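Local coordinates for protein aldose-aldose oxidoreductase (Caulobacter crescentus, PDB 5A04) that probably transfers hydride between aldose sugars, oxidising one and reducing another through a bound NADP(H) cofactor, at residues 5-10 / 74-79; 26-31 / 292-297; 32-37 / 52-57; 64-69 / 90-95. All blocks are in the same frame, centred on the assembly; numbering follows the deposited sequence.

In the fold
Contacts 1, 3 and 4 lie in the NAD-binding Rossmann domain, and contact 2 joins that domain to helix 292-306 of the C-terminal part. Contacts 1, 2 and 3 are buried, contact 4 only partly. Contact 1 pairs two neighbouring strands of the parallel sheet by backbone hydrogen bonds. Contact 3 continues from the next strand, 32-37, and is almost purely apolar. Contact 2 mixes a sulfur, a hydroxyl and a leucine on a phenylalanine; its Leu297 O receives Tyr9 OH of contact 1. Contact 4, with a salt bridge and a bridging water, packs through Phe65 and Ala93 on the face of Ala10 and Val77, opposite the one helix 292-306 covers.

Contact 1 of 4, residues 5-10 / 74-79; sequences RKLGYA and VDIVYV
Gly8 and Asp75 tie together the starts of parallel strands 7-10 and 76-79. With CG beside its backbone N (chi1 -61°), Asp75 brings the anti lone pair of OD2 to Gly8 N, a nearly straight bond of 2.9 Å. Gly8 O accepts twice, from Asp75 N at 2.8 Å and Ile76 N at 3.0 Å. Two regular backbone bonds follow. Tyr9 and Ile76 run alongside each other on one sheet face. Ile76 has CG1 beside its backbone N (chi1 -60°) and CG2 anti to it, which puts CG2 over the Tyr9 ring, 4.0 Å from its centroid, a CH-pi contact; CD1 comes within 3.5 Å of Tyr9 CE1. Tyr78 CB meets the edge of that ring, whose OH bonds to Leu297 O. On the face of Ala10, its CB meets Val74 CG1 at 3.8 Å. The pair lies within the Rossmann sheet between strands 32-38 and 99-102: helix 292-306 packs on Tyr9 and Ile76, helix 86-95 and Ile68 on the face of Ala10 and Val77.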
loop_
_atom_site.group_PDB
_atom_site.type_symbol
_atom_site.label_atom_id
_atom_site.label_comp_id
_atom_site.label_asym_id
_atom_site.label_seq_id
_atom_site.Cartn_x
_atom_site.Cartn_y
_atom_site.Cartn_z
ATOM N N ARG A 5 -13.733 -34.822 -24.796
ATOM C CA ARG A 5 -13.379 -35.559 -23.588
ATOM C C ARG A 5 -13.537 -34.687 -22.350
ATOM O O ARG A 5 -12.958 -33.596 -22.274
ATOM C CB ARG A 5 -11.938 -36.076 -23.666
ATOM C CG ARG A 5 -11.702 -37.161 -24.698
ATOM C CD ARG A 5 -10.218 -37.257 -25.021
ATOM N NE ARG A 5 -9.708 -35.982 -25.516
ATOM C CZ ARG A 5 -8.425 -35.717 -25.743
ATOM N NH1 ARG A 5 -7.499 -36.641 -25.518
ATOM N NH2 ARG A 5 -8.070 -34.520 -26.197
ATOM N N LYS A 6 -14.315 -35.167 -21.383
ATOM C CA LYS A 6 -14.439 -34.477 -20.098
ATOM C C LYS A 6 -13.951 -35.361 -18.960
ATOM O O LYS A 6 -14.358 -36.513 -18.841
ATOM C CB LYS A 6 -15.881 -34.049 -19.848
ATOM C CG LYS A 6 -16.396 -33.045 -20.875
ATOM C CD LYS A 6 -17.697 -32.410 -20.428
ATOM C CE LYS A 6 -18.206 -31.420 -21.459
ATOM N NZ LYS A 6 -18.217 -32.033 -22.817
ATOM N N LEU A 7 -13.081 -34.819 -18.117
ATOM C CA LEU A 7 -12.629 -35.560 -16.949
ATOM C C LEU A 7 -13.610 -35.345 -15.809
ATOM O O LEU A 7 -14.197 -34.273 -15.697
ATOM C CB LEU A 7 -11.221 -35.132 -16.542
ATOM C CG LEU A 7 -10.169 -35.456 -17.601
ATOM C CD1 LEU A 7 -8.790 -35.342 -16.991
ATOM C CD2 LEU A 7 -10.389 -36.853 -18.185
ATOM N N GLY A 8 -13.781 -36.357 -14.963
ATOM C CA GLY A 8 -14.779 -36.295 -13.907
ATOM C C GLY A 8 -14.235 -35.785 -12.579
ATOM O O GLY A 8 -13.246 -36.294 -12.070
ATOM N N TYR A 9 -14.895 -34.772 -12.024
ATOM C CA TYR A 9 -14.543 -34.229 -10.709
ATOM C C TYR A 9 -15.382 -34.819 -9.578
ATOM O O TYR A 9 -16.610 -34.900 -9.686
ATOM C CB TYR A 9 -14.738 -32.707 -10.698
ATOM C CG TYR A 9 -13.575 -31.891 -11.184
ATOM C CD1 TYR A 9 -13.290 -31.762 -12.544
ATOM C CD2 TYR A 9 -12.788 -31.193 -10.276
ATOM C CE1 TYR A 9 -12.214 -30.996 -12.977
ATOM C CE2 TYR A 9 -11.725 -30.430 -10.687
ATOM C CZ TYR A 9 -11.434 -30.322 -12.029
ATOM O OH TYR A 9 -10.362 -29.539 -12.415
ATOM N N ALA A 10 -14.723 -35.208 -8.487
ATOM C CA ALA A 10 -15.391 -35.384 -7.213
ATOM C C ALA A 10 -15.167 -34.115 -6.393
ATOM O O ALA A 10 -14.030 -33.712 -6.186
ATOM C CB ALA A 10 -14.846 -36.625 -6.465
ATOM N N VAL A 74 -14.435 -40.981 -11.787
ATOM C CA VAL A 74 -13.754 -39.907 -11.065
ATOM C C VAL A 74 -12.278 -39.876 -11.436
ATOM O O VAL A 74 -11.542 -40.838 -11.191
ATOM C CB VAL A 74 -13.907 -40.057 -9.547
ATOM C CG1 VAL A 74 -13.089 -38.973 -8.813
ATOM C CG2 VAL A 74 -15.381 -39.991 -9.162
ATOM N N ASP A 75 -11.860 -38.776 -12.056
ATOM C CA ASP A 75 -10.457 -38.564 -12.395
ATOM C C ASP A 75 -9.754 -37.645 -11.400
ATOM O O ASP A 75 -8.563 -37.795 -11.138
ATOM C CB ASP A 75 -10.337 -37.976 -13.796
ATOM C CG ASP A 75 -10.917 -38.889 -14.850
ATOM O OD1 ASP A 75 -10.252 -39.899 -15.179
ATOM O OD2 ASP A 75 -12.033 -38.605 -15.332
ATOM N N ILE A 76 -10.506 -36.691 -10.865
ATOM C CA ILE A 76 -9.959 -35.606 -10.046
ATOM C C ILE A 76 -10.778 -35.447 -8.785
ATOM O O ILE A 76 -12.003 -35.507 -8.834
ATOM C CB ILE A 76 -9.972 -34.245 -10.804
ATOM C CG1 ILE A 76 -9.132 -34.320 -12.079
ATOM C CG2 ILE A 76 -9.492 -33.119 -9.892
ATOM C CD1 ILE A 76 -9.514 -33.256 -13.127
ATOM N N VAL A 77 -10.109 -35.243 -7.653
ATOM C CA VAL A 77 -10.785 -34.840 -6.427
ATOM C C VAL A 77 -10.438 -33.377 -6.136
ATOM O O VAL A 77 -9.257 -33.001 -6.133
ATOM C CB VAL A 77 -10.374 -35.713 -5.227
ATOM C CG1 VAL A 77 -11.023 -35.199 -3.948
ATOM C CG2 VAL A 77 -10.726 -37.188 -5.474
ATOM N N TYR A 78 -11.461 -32.565 -5.898
ATOM C CA TYR A 78 -11.270 -31.154 -5.589
ATOM C C TYR A 78 -11.562 -30.989 -4.103
ATOM O O TYR A 78 -12.702 -31.118 -3.664
ATOM C CB TYR A 78 -12.187 -30.292 -6.474
ATOM C CG TYR A 78 -11.950 -28.788 -6.478
ATOM C CD1 TYR A 78 -11.122 -28.174 -5.541
ATOM C CD2 TYR A 78 -12.578 -27.982 -7.431
ATOM C CE1 TYR A 78 -10.934 -26.799 -5.548
ATOM C CE2 TYR A 78 -12.396 -26.606 -7.449
ATOM C CZ TYR A 78 -11.572 -26.021 -6.508
ATOM O OH TYR A 78 -11.388 -24.659 -6.526
ATOM N N VAL A 79 -10.506 -30.747 -3.332
ATOM C CA VAL A 79 -10.607 -30.604 -1.889
ATOM C C VAL A 79 -10.913 -29.161 -1.484
ATOM O O VAL A 79 -10.098 -28.260 -1.710
ATOM C CB VAL A 79 -9.300 -31.058 -1.215
ATOM C CG1 VAL A 79 -9.388 -30.852 0.300
ATOM C CG2 VAL A 79 -9.010 -32.526 -1.565
#

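Contact 2 of 4, residues 26-31 / 292-297; sequences FAECEH and QFSAQL
Ser294 and Leu297, one turn apart on helix 292-306, face Cys29 in the loop that leads into the second strand of the Rossmann fold, so that the C-terminal part of the chain packs on the nucleotide-binding domain. With SG beside its backbone N (chi1 -70°), Cys29 turns the sulfur to the helix, into the angle between the two residues, 3.8 Å from Ser294 CA and 3.9 Å from Leu297 CB. Ser294 OG is hydrogen-bonded to Arg25 O, just before Phe26 in the same loop; Glu28 OE1, salt-bridged to Arg25, passes 3.3 Å from that hydroxyl. Further along, the backbone N-H groups of Glu30 and His31 bond to the carboxylate of Asp298. Phe26 packs its ring edge-to-face with Tyr9. With alanine in place of Phe26, Leu297 CD1 would probably lose the ring face it rests on, and Tyr9 its edge-to-face partner. Leu297 CD1 stands 4.0 Å from the Phe26 ring centroid, only 10° off the ring normal.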
loop_
_atom_site.group_PDB
_atom_site.type_symbol
_atom_site.label_atom_id
_atom_site.label_comp_id
_atom_site.label_asym_id
_atom_site.label_seq_id
_atom_site.Cartn_x
_atom_site.Cartn_y
_atom_site.Cartn_z
ATOM N N PHE A 26 -19.421 -25.744 -13.521
ATOM C CA PHE A 26 -19.192 -26.805 -14.495
ATOM C C PHE A 26 -19.996 -26.543 -15.777
ATOM O O PHE A 26 -19.680 -27.079 -16.841
ATOM C CB PHE A 26 -19.535 -28.171 -13.898
ATOM C CG PHE A 26 -18.476 -28.687 -12.968
ATOM C CD1 PHE A 26 -17.356 -29.334 -13.469
ATOM C CD2 PHE A 26 -18.588 -28.496 -11.596
ATOM C CE1 PHE A 26 -16.346 -29.798 -12.599
ATOM C CE2 PHE A 26 -17.591 -28.953 -10.727
ATOM C CZ PHE A 26 -16.468 -29.598 -11.245
ATOM N N ALA A 27 -21.015 -25.696 -15.673
ATOM C CA ALA A 27 -21.859 -25.367 -16.828
ATOM C C ALA A 27 -21.056 -24.868 -18.031
ATOM O O ALA A 27 -21.368 -25.211 -19.177
ATOM C CB ALA A 27 -22.909 -24.327 -16.443
ATOM N N GLU A 28 -20.029 -24.064 -17.773
ATOM C CA GLU A 28 -19.235 -23.486 -18.849
ATOM C C GLU A 28 -17.942 -24.244 -19.166
ATOM O O GLU A 28 -17.173 -23.810 -20.012
ATOM C CB GLU A 28 -18.896 -22.033 -18.517
ATOM C CG GLU A 28 -20.104 -21.114 -18.364
ATOM C CD GLU A 28 -20.695 -21.097 -16.966
ATOM O OE1 GLU A 28 -20.032 -21.556 -16.016
ATOM O OE2 GLU A 28 -21.834 -20.612 -16.812
ATOM N N CYS A 29 -17.699 -25.371 -18.499
ATOM C CA CYS A 29 -16.503 -26.166 -18.784
ATOM C C CYS A 29 -16.599 -26.922 -20.093
ATOM O O CYS A 29 -17.678 -27.362 -20.489
ATOM C CB CYS A 29 -16.237 -27.177 -17.674
ATOM S SG CYS A 29 -15.710 -26.425 -16.134
ATOM N N GLU A 30 -15.451 -27.105 -20.734
ATOM C CA GLU A 30 -15.379 -27.877 -21.970
ATOM C C GLU A 30 -14.701 -29.221 -21.794
ATOM O O GLU A 30 -14.840 -30.097 -22.646
ATOM C CB GLU A 30 -14.627 -27.101 -23.044
ATOM C CG GLU A 30 -15.290 -25.819 -23.456
ATOM C CD GLU A 30 -14.413 -25.022 -24.391
ATOM O OE1 GLU A 30 -13.331 -24.582 -23.953
ATOM O OE2 GLU A 30 -14.801 -24.854 -25.567
ATOM N N HIS A 31 -13.953 -29.383 -20.703
ATOM C CA HIS A 31 -13.167 -30.603 -20.512
ATOM C C HIS A 31 -13.322 -31.192 -19.125
ATOM O O HIS A 31 -12.533 -32.052 -18.723
ATOM C CB HIS A 31 -11.691 -30.323 -20.793
ATOM C CG HIS A 31 -11.436 -29.900 -22.201
ATOM N ND1 HIS A 31 -11.589 -30.757 -23.271
ATOM C CD2 HIS A 31 -11.080 -28.703 -22.722
ATOM C CE1 HIS A 31 -11.327 -30.106 -24.390
ATOM N NE2 HIS A 31 -11.015 -28.860 -24.085
ATOM N N GLN A 292 -13.238 -17.345 -14.791
ATOM C CA GLN A 292 -12.057 -17.846 -14.078
ATOM C C GLN A 292 -12.269 -19.215 -13.409
ATOM O O GLN A 292 -11.316 -19.986 -13.270
ATOM C CB GLN A 292 -11.604 -16.826 -13.021
ATOM C CG GLN A 292 -12.641 -16.524 -11.933
ATOM C CD GLN A 292 -12.177 -15.445 -10.960
ATOM O OE1 GLN A 292 -11.037 -15.478 -10.485
ATOM N NE2 GLN A 292 -13.053 -14.475 -10.674
ATOM N N PHE A 293 -13.492 -19.516 -12.981
ATOM C CA PHE A 293 -13.748 -20.762 -12.256
ATOM C C PHE A 293 -13.740 -21.945 -13.216
ATOM O O PHE A 293 -13.032 -22.928 -13.003
ATOM C CB PHE A 293 -15.080 -20.679 -11.496
ATOM C CG PHE A 293 -15.185 -19.460 -10.635
ATOM C CD1 PHE A 293 -14.547 -19.402 -9.404
ATOM C CD2 PHE A 293 -15.889 -18.355 -11.073
ATOM C CE1 PHE A 293 -14.628 -18.258 -8.625
ATOM C CE2 PHE A 293 -15.977 -17.208 -10.293
ATOM C CZ PHE A 293 -15.342 -17.162 -9.069
ATOM N N SER A 294 -14.532 -21.845 -14.279
ATOM C CA SER A 294 -14.551 -22.884 -15.302
ATOM C C SER A 294 -13.186 -23.045 -15.952
ATOM O O SER A 294 -12.771 -24.160 -16.281
ATOM C CB SER A 294 -15.594 -22.547 -16.375
ATOM O OG SER A 294 -16.851 -22.314 -15.760
ATOM N N ALA A 295 -12.498 -21.928 -16.160
ATOM C CA ALA A 295 -11.141 -21.976 -16.706
ATOM C C ALA A 295 -10.172 -22.718 -15.775
ATOM O O ALA A 295 -9.296 -23.458 -16.229
ATOM C CB ALA A 295 -10.635 -20.567 -16.973
ATOM N N GLN A 296 -10.315 -22.495 -14.478
ATOM C CA GLN A 296 -9.443 -23.163 -13.506
ATOM C C GLN A 296 -9.685 -24.673 -13.556
ATOM O O GLN A 296 -8.741 -25.465 -13.626
ATOM C CB GLN A 296 -9.692 -22.615 -12.091
ATOM C CG GLN A 296 -8.857 -23.320 -11.012
ATOM C CD GLN A 296 -9.370 -23.035 -9.618
ATOM O OE1 GLN A 296 -9.142 -21.962 -9.078
ATOM N NE2 GLN A 296 -10.057 -24.004 -9.023
ATOM N N LEU A 297 -10.960 -25.060 -13.569
ATOM C CA LEU A 297 -11.338 -26.474 -13.617
ATOM C C LEU A 297 -10.808 -27.126 -14.888
ATOM O O LEU A 297 -10.214 -28.210 -14.840
ATOM C CB LEU A 297 -12.866 -26.631 -13.525
ATOM C CG LEU A 297 -13.525 -26.202 -12.209
ATOM C CD1 LEU A 297 -15.033 -26.052 -12.350
ATOM C CD2 LEU A 297 -13.204 -27.200 -11.105
#

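Contact 3 of 4, residues 32-37 / 52-57; sequences SRLAAL and YGIPET
Ile54, whose carbonyl O accepts a hydrogen bond from Arg59 NE, turns its whole side chain onto strand 32-37, where CG2, CG1 and CD1 each meet a different part of the strand. CG2 lies against the backbone, 3.8 Å from Ala35 O and 4.0 Å from Ala36 CA. CG1, set beside the backbone N (chi1 -49°), meets Leu37 CD1 at 4.0 Å, and the bend at chi2 (-59°) carries CD1 on to Leu34, where it is 3.8 Å from the carbonyl O and 4.0 Å from CG. The isoleucine thus touches both leucines, crossing Leu34 at about a right angle.

Strand 32-38, helix 42-52 and the parallel strand 59-60 form a beta-alpha-beta unit of the Rossmann fold, and this contact packs the turn after the helix back on strand 32-38. Gly53, with a positive phi, is the residue at which the chain leaves helical geometry. Just before it, Tyr52 receives Leu34: the leucine CG is anti to its backbone N (chi1 179°), and CD2 comes 3.6 Å from Tyr52 CD1 and lies close to CG of the ring and to CB. Met23 lies beside both Tyr52 and Leu37, and Pro24 beside the tyrosine. Leu37 continues the apolar surface to Leu45 and Tyr48 of helix 42-52.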
loop_
_atom_site.group_PDB
_atom_site.type_symbol
_atom_site.label_atom_id
_atom_site.label_comp_id
_atom_site.label_asym_id
_atom_site.label_seq_id
_atom_site.Cartn_x
_atom_site.Cartn_y
_atom_site.Cartn_z
ATOM N N SER A 32 -14.346 -30.737 -18.410
ATOM C CA SER A 32 -14.594 -31.161 -17.037
ATOM C C SER A 32 -16.068 -31.406 -16.809
ATOM O O SER A 32 -16.903 -30.699 -17.359
ATOM C CB SER A 32 -14.101 -30.097 -16.047
ATOM O OG SER A 32 -12.808 -29.662 -16.422
ATOM N N ARG A 33 -16.386 -32.394 -15.984
ATOM C CA ARG A 33 -17.768 -32.619 -15.578
ATOM C C ARG A 33 -17.826 -33.006 -14.113
ATOM O O ARG A 33 -16.880 -33.573 -13.562
ATOM C CB ARG A 33 -18.428 -33.704 -16.442
ATOM C CG ARG A 33 -17.795 -35.093 -16.292
ATOM C CD ARG A 33 -18.532 -36.137 -17.138
ATOM N NE ARG A 33 -19.941 -36.222 -16.768
ATOM C CZ ARG A 33 -20.423 -37.011 -15.812
ATOM N NH1 ARG A 33 -19.608 -37.798 -15.117
ATOM N NH2 ARG A 33 -21.726 -37.016 -15.546
ATOM N N LEU A 34 -18.943 -32.684 -13.480
ATOM C CA LEU A 34 -19.174 -33.076 -12.105
ATOM C C LEU A 34 -19.582 -34.554 -12.067
ATOM O O LEU A 34 -20.587 -34.935 -12.667
ATOM C CB LEU A 34 -20.250 -32.177 -11.494
ATOM C CG LEU A 34 -20.614 -32.495 -10.049
ATOM C CD1 LEU A 34 -19.371 -32.365 -9.178
ATOM C CD2 LEU A 34 -21.726 -31.566 -9.578
ATOM N N ALA A 35 -18.806 -35.381 -11.371
ATOM C CA ALA A 35 -19.016 -36.830 -11.407
ATOM C C ALA A 35 -19.383 -37.425 -10.051
ATOM O O ALA A 35 -20.040 -38.468 -9.980
ATOM C CB ALA A 35 -17.772 -37.524 -11.961
ATOM N N ALA A 36 -18.958 -36.780 -8.970
ATOM C CA ALA A 36 -19.179 -37.352 -7.641
ATOM C C ALA A 36 -19.165 -36.285 -6.553
ATOM O O ALA A 36 -18.649 -35.180 -6.751
ATOM C CB ALA A 36 -18.129 -38.430 -7.346
ATOM N N LEU A 37 -19.745 -36.632 -5.404
ATOM C CA LEU A 37 -19.802 -35.753 -4.249
ATOM C C LEU A 37 -19.246 -36.468 -3.022
ATOM O O LEU A 37 -19.524 -37.655 -2.804
ATOM C CB LEU A 37 -21.240 -35.307 -3.971
ATOM C CG LEU A 37 -21.906 -34.551 -5.123
ATOM C CD1 LEU A 37 -23.393 -34.425 -4.831
ATOM C CD2 LEU A 37 -21.272 -33.190 -5.302
ATOM N N TYR A 52 -27.891 -32.141 -8.953
ATOM C CA TYR A 52 -26.916 -32.266 -10.030
ATOM C C TYR A 52 -26.939 -33.612 -10.748
ATOM O O TYR A 52 -26.137 -33.849 -11.648
ATOM C CB TYR A 52 -25.503 -31.990 -9.489
ATOM C CG TYR A 52 -25.253 -30.523 -9.250
ATOM C CD1 TYR A 52 -24.764 -29.710 -10.270
ATOM C CD2 TYR A 52 -25.539 -29.935 -8.020
ATOM C CE1 TYR A 52 -24.541 -28.358 -10.069
ATOM C CE2 TYR A 52 -25.321 -28.575 -7.811
ATOM C CZ TYR A 52 -24.828 -27.793 -8.850
ATOM O OH TYR A 52 -24.606 -26.448 -8.659
ATOM N N GLY A 53 -27.872 -34.483 -10.378
ATOM C CA GLY A 53 -28.015 -35.756 -11.073
ATOM C C GLY A 53 -26.860 -36.704 -10.804
ATOM O O GLY A 53 -26.404 -37.424 -11.698
ATOM N N ILE A 54 -26.373 -36.680 -9.568
ATOM C CA ILE A 54 -25.295 -37.563 -9.133
ATOM C C ILE A 54 -25.888 -38.783 -8.451
ATOM O O ILE A 54 -26.491 -38.653 -7.382
ATOM C CB ILE A 54 -24.337 -36.855 -8.141
ATOM C CG1 ILE A 54 -23.897 -35.491 -8.681
ATOM C CG2 ILE A 54 -23.139 -37.767 -7.824
ATOM C CD1 ILE A 54 -23.188 -35.549 -10.004
ATOM N N PRO A 55 -25.741 -39.970 -9.066
ATOM C CA PRO A 55 -26.367 -41.166 -8.483
ATOM C C PRO A 55 -25.766 -41.518 -7.122
ATOM O O PRO A 55 -24.635 -41.114 -6.833
ATOM C CB PRO A 55 -26.079 -42.264 -9.517
ATOM C CG PRO A 55 -24.911 -41.786 -10.283
ATOM C CD PRO A 55 -24.989 -40.275 -10.294
ATOM N N GLU A 56 -26.520 -42.252 -6.306
ATOM C CA GLU A 56 -26.076 -42.650 -4.971
ATOM C C GLU A 56 -24.752 -43.416 -4.973
ATOM O O GLU A 56 -23.989 -43.348 -4.008
ATOM C CB GLU A 56 -27.160 -43.493 -4.287
ATOM C CG GLU A 56 -28.404 -42.688 -3.947
ATOM C CD GLU A 56 -29.346 -43.418 -3.011
ATOM O OE1 GLU A 56 -30.082 -44.307 -3.486
ATOM O OE2 GLU A 56 -29.348 -43.100 -1.802
ATOM N N THR A 57 -24.482 -44.131 -6.057
ATOM C CA THR A 57 -23.220 -44.845 -6.224
ATOM C C THR A 57 -22.022 -43.894 -6.289
ATOM O O THR A 57 -20.879 -44.314 -6.115
ATOM C CB THR A 57 -23.221 -45.685 -7.503
ATOM O OG1 THR A 57 -23.534 -44.844 -8.623
ATOM C CG2 THR A 57 -24.255 -46.811 -7.413
#

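Contact 4 of 4, residues 64-69 / 90-95; sequences TFDRII and TERAAR
NE and NH2 of Arg92 hold the two oxygens of Asp66 in a salt bridge: NE reaches OD1 at 3.0 Å along a straight N-H (172°), and NH2 reaches OD2, also at 3.0 Å but less straight. The planes of the two groups are turned 45° apart, so OD1 is met on its syn side while NH2 approaches OD2 from above the carboxylate. A bend at chi3 (70°) lays the guanidinium across the aspartate. The same NH2 bonds to Tyr62 O. A water donates to Asp66 OD1 at 2.7 Å and to Arg92 O at 2.8 Å, linking the carboxylate to the helix backbone. Phe65 lies inward, CD2 over the guanidinium face towards its rim, its CE2 3.8 Å from Arg92 CB and CZ 4.0 Å from Ala93 CB. A leucine in place of Arg92 would probably leave the Asp66 carboxylate without its charged mate and Tyr62 O without this donor. Phe65 and Ala93 also touch Val77, so the 3-10 segment 65-69 and helix 86-95 share one sheet face; the helix is the crossover of the beta-alpha-beta unit joining strands 76-79 and 99-102 in the Rossmann fold.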
loop_
_atom_site.group_PDB
_atom_site.type_symbol
_atom_site.label_atom_id
_atom_site.label_comp_id
_atom_site.label_asym_id
_atom_site.label_seq_id
_atom_site.Cartn_x
_atom_site.Cartn_y
_atom_site.Cartn_z
ATOM N N THR A 64 -16.406 -43.296 3.774
ATOM C CA THR A 64 -16.344 -44.208 2.633
ATOM C C THR A 64 -15.509 -43.659 1.475
ATOM O O THR A 64 -15.394 -44.315 0.446
ATOM C CB THR A 64 -17.761 -44.568 2.081
ATOM O OG1 THR A 64 -18.406 -43.396 1.565
ATOM C CG2 THR A 64 -18.635 -45.198 3.166
ATOM N N PHE A 65 -14.926 -42.472 1.650
ATOM C CA PHE A 65 -14.219 -41.783 0.561
ATOM C C PHE A 65 -13.139 -42.633 -0.115
ATOM O O PHE A 65 -12.977 -42.574 -1.321
ATOM C CB PHE A 65 -13.607 -40.465 1.091
ATOM C CG PHE A 65 -12.670 -39.780 0.118
ATOM C CD1 PHE A 65 -13.094 -39.405 -1.150
ATOM C CD2 PHE A 65 -11.365 -39.494 0.486
ATOM C CE1 PHE A 65 -12.230 -38.767 -2.033
ATOM C CE2 PHE A 65 -10.491 -38.862 -0.394
ATOM C CZ PHE A 65 -10.924 -38.507 -1.664
ATOM N N ASP A 66 -12.417 -43.462 0.635
ATOM C CA ASP A 66 -11.311 -44.194 0.018
ATOM C C ASP A 66 -11.792 -45.207 -1.030
ATOM O O ASP A 66 -11.027 -45.616 -1.908
ATOM C CB ASP A 66 -10.470 -44.886 1.093
ATOM C CG ASP A 66 -10.001 -43.918 2.158
ATOM O OD1 ASP A 66 -9.210 -43.011 1.824
ATOM O OD2 ASP A 66 -10.432 -44.051 3.319
ATOM N N ARG A 67 -13.069 -45.569 -0.968
ATOM C CA ARG A 67 -13.655 -46.478 -1.957
ATOM C C ARG A 67 -13.716 -45.869 -3.354
ATOM O O ARG A 67 -13.971 -46.571 -4.330
ATOM C CB ARG A 67 -15.066 -46.892 -1.535
ATOM C CG ARG A 67 -15.134 -47.692 -0.231
ATOM C CD ARG A 67 -16.594 -47.944 0.115
ATOM N NE ARG A 67 -16.786 -48.623 1.392
ATOM C CZ ARG A 67 -17.974 -48.780 1.969
ATOM N NH1 ARG A 67 -19.060 -48.297 1.380
ATOM N NH2 ARG A 67 -18.076 -49.411 3.132
ATOM N N ILE A 68 -13.485 -44.562 -3.445
ATOM C CA ILE A 68 -13.540 -43.863 -4.723
ATOM C C ILE A 68 -12.453 -44.361 -5.686
ATOM O O ILE A 68 -12.524 -44.121 -6.889
ATOM C CB ILE A 68 -13.420 -42.328 -4.512
ATOM C CG1 ILE A 68 -14.098 -41.546 -5.657
ATOM C CG2 ILE A 68 -11.955 -41.900 -4.340
ATOM C CD1 ILE A 68 -14.335 -40.076 -5.293
ATOM N N ILE A 69 -11.457 -45.069 -5.160
ATOM C CA ILE A 69 -10.441 -45.707 -5.995
ATOM C C ILE A 69 -11.071 -46.627 -7.054
ATOM O O ILE A 69 -10.515 -46.824 -8.135
ATOM C CB ILE A 69 -9.447 -46.513 -5.115
ATOM C CG1 ILE A 69 -8.252 -47.015 -5.926
ATOM C CG2 ILE A 69 -10.152 -47.664 -4.401
ATOM C CD1 ILE A 69 -7.177 -47.651 -5.027
ATOM N N THR A 90 -6.020 -34.676 0.516
ATOM C CA THR A 90 -5.188 -34.737 -0.680
ATOM C C THR A 90 -4.432 -36.063 -0.732
ATOM O O THR A 90 -4.397 -36.718 -1.770
ATOM C CB THR A 90 -4.203 -33.553 -0.731
ATOM O OG1 THR A 90 -4.960 -32.346 -0.955
ATOM C CG2 THR A 90 -3.202 -33.722 -1.847
ATOM N N GLU A 91 -3.846 -36.464 0.394
ATOM C CA GLU A 91 -3.107 -37.725 0.441
ATOM C C GLU A 91 -4.012 -38.926 0.163
ATOM O O GLU A 91 -3.643 -39.826 -0.593
ATOM C CB GLU A 91 -2.422 -37.878 1.804
ATOM C CG GLU A 91 -1.300 -36.878 2.000
ATOM C CD GLU A 91 -0.784 -36.832 3.441
ATOM O OE1 GLU A 91 -1.532 -37.173 4.388
ATOM O OE2 GLU A 91 0.363 -36.416 3.627
ATOM N N ARG A 92 -5.194 -38.927 0.766
ATOM C CA ARG A 92 -6.154 -40.003 0.543
ATOM C C ARG A 92 -6.625 -40.043 -0.912
ATOM O O ARG A 92 -6.756 -41.118 -1.497
ATOM C CB ARG A 92 -7.340 -39.853 1.497
ATOM C CG ARG A 92 -6.988 -40.201 2.947
ATOM C CD ARG A 92 -8.113 -39.833 3.883
ATOM N NE ARG A 92 -9.276 -40.703 3.720
ATOM C CZ ARG A 92 -10.455 -40.487 4.301
ATOM N NH1 ARG A 92 -10.640 -39.407 5.054
ATOM N NH2 ARG A 92 -11.460 -41.344 4.116
ATOM N N ALA A 93 -6.859 -38.875 -1.497
ATOM C CA ALA A 93 -7.221 -38.812 -2.915
ATOM C C ALA A 93 -6.112 -39.399 -3.792
ATOM O O ALA A 93 -6.374 -40.186 -4.703
ATOM C CB ALA A 93 -7.519 -37.359 -3.322
ATOM N N ALA A 94 -4.869 -39.016 -3.510
ATOM C CA ALA A 94 -3.736 -39.540 -4.269
ATOM C C ALA A 94 -3.601 -41.065 -4.117
ATOM O O ALA A 94 -3.344 -41.767 -5.099
ATOM C CB ALA A 94 -2.437 -38.838 -3.846
ATOM N N ARG A 95 -3.763 -41.579 -2.900
ATOM C CA ARG A 95 -3.712 -43.033 -2.689
ATOM C C ARG A 95 -4.886 -43.755 -3.362
ATOM O O ARG A 95 -4.798 -44.952 -3.667
ATOM C CB ARG A 95 -3.675 -43.351 -1.194
ATOM C CG ARG A 95 -2.376 -42.849 -0.548
ATOM C CD ARG A 95 -2.115 -43.440 0.840
ATOM N NE ARG A 95 -3.176 -43.155 1.808
ATOM C CZ ARG A 95 -3.122 -42.207 2.739
ATOM N NH1 ARG A 95 -2.058 -41.421 2.836
ATOM N NH2 ARG A 95 -4.137 -42.055 3.587
HETATM O O HOH W 1 -7.476 -43.443 -0.199
#